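Local coordinates for amphoterin-induced protein 1 (Mus musculus, PDB 2XOT) that promotes growth and fasciculation of neurites from hippocampal neurons, may mediate cell-cell interaction, and dimerises through its leucine-rich repeats, at residues Ile148-Phe151 with Pro152-Ile156. Numbering follows the deposited sequence.
Sequences ISRF and PVELI
F151 lays its ring against P152 where the fifth leucine-rich repeat of the ectodomain turns on its convex side. The side chain of F151 can be followed outward from CB, which sits 3.5 Å from P152 N. CG lies anti to the backbone N (chi1 -175°), beside the carbonyl carbon, and this brings the ring alongside the chain that follows. Over one face comes P152 CD, 4.3 Å from the ring centroid, in a CH-pi contact with CG and CD1 nearest. CD2 and CE2 run along V153, whose CB meets CD2 at the ring edge at 3.8 Å. The far end, CZ, touches I156 CD1, again in the ring plane. L170, L183 and L194 add contacts to F151 from later in the chain.

P152 is also the centre of an inverse gamma turn, closed by a weak bond from V153 N to F151 O; residues 153-155 then take up helical angles. A charged pair spans the same turn. R150, bent at chi3 (86°), turns its guanidinium edge to the carboxylate of E154: NH2 reaches OE1 at 2.5 Å on the syn side, in the guanidinium plane but 26° out of the carboxylate plane. The second bond, NH1 to OE2, is weak at 3.4 Å. A glutamine in place of E154 would probably leave the R150 guanidinium without its charged mate on this side of the turn, and the salt bridge would be lost. The chemistry thus divides in two: an apolar side turned to the later leucines, and an uneven salt bridge in which R150 and E154 meet through one short contact and one weak bond.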
loop_
_atom_site.group_PDB
_atom_site.type_symbol
_atom_site.label_atom_id
_atom_site.label_comp_id
_atom_site.label_asym_id
_atom_site.label_seq_id
_atom_site.Cartn_x
_atom_site.Cartn_y
_atom_site.Cartn_z
ATOM N N ILE B 148 -6.716 -25.834 11.119
ATOM C CA ILE B 148 -6.376 -25.360 12.450
ATOM C C ILE B 148 -7.520 -25.632 13.429
ATOM O O ILE B 148 -8.641 -25.236 13.173
ATOM C CB ILE B 148 -6.020 -23.840 12.433
ATOM C CG1 ILE B 148 -4.876 -23.556 11.435
ATOM C CG2 ILE B 148 -5.631 -23.363 13.824
ATOM C CD1 ILE B 148 -4.586 -22.069 11.185
ATOM N N SER B 149 -7.207 -26.298 14.549
ATOM C CA SER B 149 -8.190 -26.699 15.574
ATOM C C SER B 149 -8.041 -25.944 16.907
ATOM O O SER B 149 -9.035 -25.829 17.660
ATOM C CB SER B 149 -8.145 -28.229 15.806
ATOM O OG SER B 149 -6.977 -28.598 16.529
ATOM N N ARG B 150 -6.842 -25.413 17.195
ATOM C CA ARG B 150 -6.635 -24.530 18.351
ATOM C C ARG B 150 -6.484 -23.057 17.974
ATOM O O ARG B 150 -5.578 -22.668 17.216
ATOM C CB ARG B 150 -5.407 -24.926 19.180
ATOM C CG ARG B 150 -5.410 -24.212 20.532
ATOM C CD ARG B 150 -4.138 -24.381 21.353
ATOM N NE ARG B 150 -3.162 -23.386 20.971
ATOM C CZ ARG B 150 -2.925 -22.250 21.618
ATOM N NH1 ARG B 150 -3.576 -21.898 22.714
ATOM N NH2 ARG B 150 -2.001 -21.462 21.147
ATOM N N PHE B 151 -7.348 -22.221 18.556
ATOM C CA PHE B 151 -7.251 -20.782 18.361
ATOM C C PHE B 151 -5.922 -20.281 18.923
ATOM O O PHE B 151 -5.645 -20.468 20.101
ATOM C CB PHE B 151 -8.400 -20.037 19.042
ATOM C CG PHE B 151 -8.392 -18.567 18.771
ATOM C CD1 PHE B 151 -8.984 -18.056 17.630
ATOM C CD2 PHE B 151 -7.792 -17.682 19.659
ATOM C CE1 PHE B 151 -8.976 -16.705 17.374
ATOM C CE2 PHE B 151 -7.780 -16.319 19.395
ATOM C CZ PHE B 151 -8.363 -15.838 18.251
ATOM N N PRO B 152 -5.094 -19.644 18.081
ATOM C CA PRO B 152 -3.807 -19.066 18.523
ATOM C C PRO B 152 -3.934 -17.763 19.318
ATOM O O PRO B 152 -3.550 -16.700 18.841
ATOM C CB PRO B 152 -3.065 -18.840 17.210
ATOM C CG PRO B 152 -4.124 -18.703 16.183
ATOM C CD PRO B 152 -5.309 -19.491 16.633
ATOM N N VAL B 153 -4.437 -17.857 20.545
ATOM C CA VAL B 153 -4.761 -16.674 21.327
ATOM C C VAL B 153 -3.529 -15.817 21.631
ATOM O O VAL B 153 -3.642 -14.616 21.837
ATOM C CB VAL B 153 -5.499 -17.052 22.633
ATOM C CG1 VAL B 153 -4.528 -17.694 23.642
ATOM C CG2 VAL B 153 -6.217 -15.818 23.223
ATOM N N GLU B 154 -2.346 -16.425 21.598
ATOM C CA GLU B 154 -1.107 -15.710 21.899
ATOM C C GLU B 154 -0.750 -14.661 20.850
ATOM O O GLU B 154 0.042 -13.762 21.130
ATOM C CB GLU B 154 0.075 -16.681 22.053
ATOM C CG GLU B 154 -0.061 -17.688 23.199
ATOM C CD GLU B 154 -1.046 -18.815 22.898
ATOM O OE1 GLU B 154 -1.315 -19.094 21.705
ATOM O OE2 GLU B 154 -1.577 -19.401 23.847
ATOM N N LEU B 155 -1.307 -14.765 19.645
ATOM C CA LEU B 155 -1.082 -13.732 18.627
ATOM C C LEU B 155 -1.631 -12.371 19.062
ATOM O O LEU B 155 -1.056 -11.331 18.720
ATOM C CB LEU B 155 -1.696 -14.131 17.280
ATOM C CG LEU B 155 -0.955 -15.244 16.530
ATOM C CD1 LEU B 155 -1.709 -15.677 15.268
ATOM C CD2 LEU B 155 0.470 -14.783 16.198
ATOM N N ILE B 156 -2.739 -12.390 19.809
ATOM C CA ILE B 156 -3.488 -11.173 20.109
ATOM C C ILE B 156 -3.697 -10.847 21.594
ATOM O O ILE B 156 -4.089 -9.723 21.916
ATOM C CB ILE B 156 -4.848 -11.181 19.385
ATOM C CG1 ILE B 156 -5.689 -12.398 19.796
ATOM C CG2 ILE B 156 -4.614 -11.115 17.879
ATOM C CD1 ILE B 156 -7.062 -12.411 19.222
#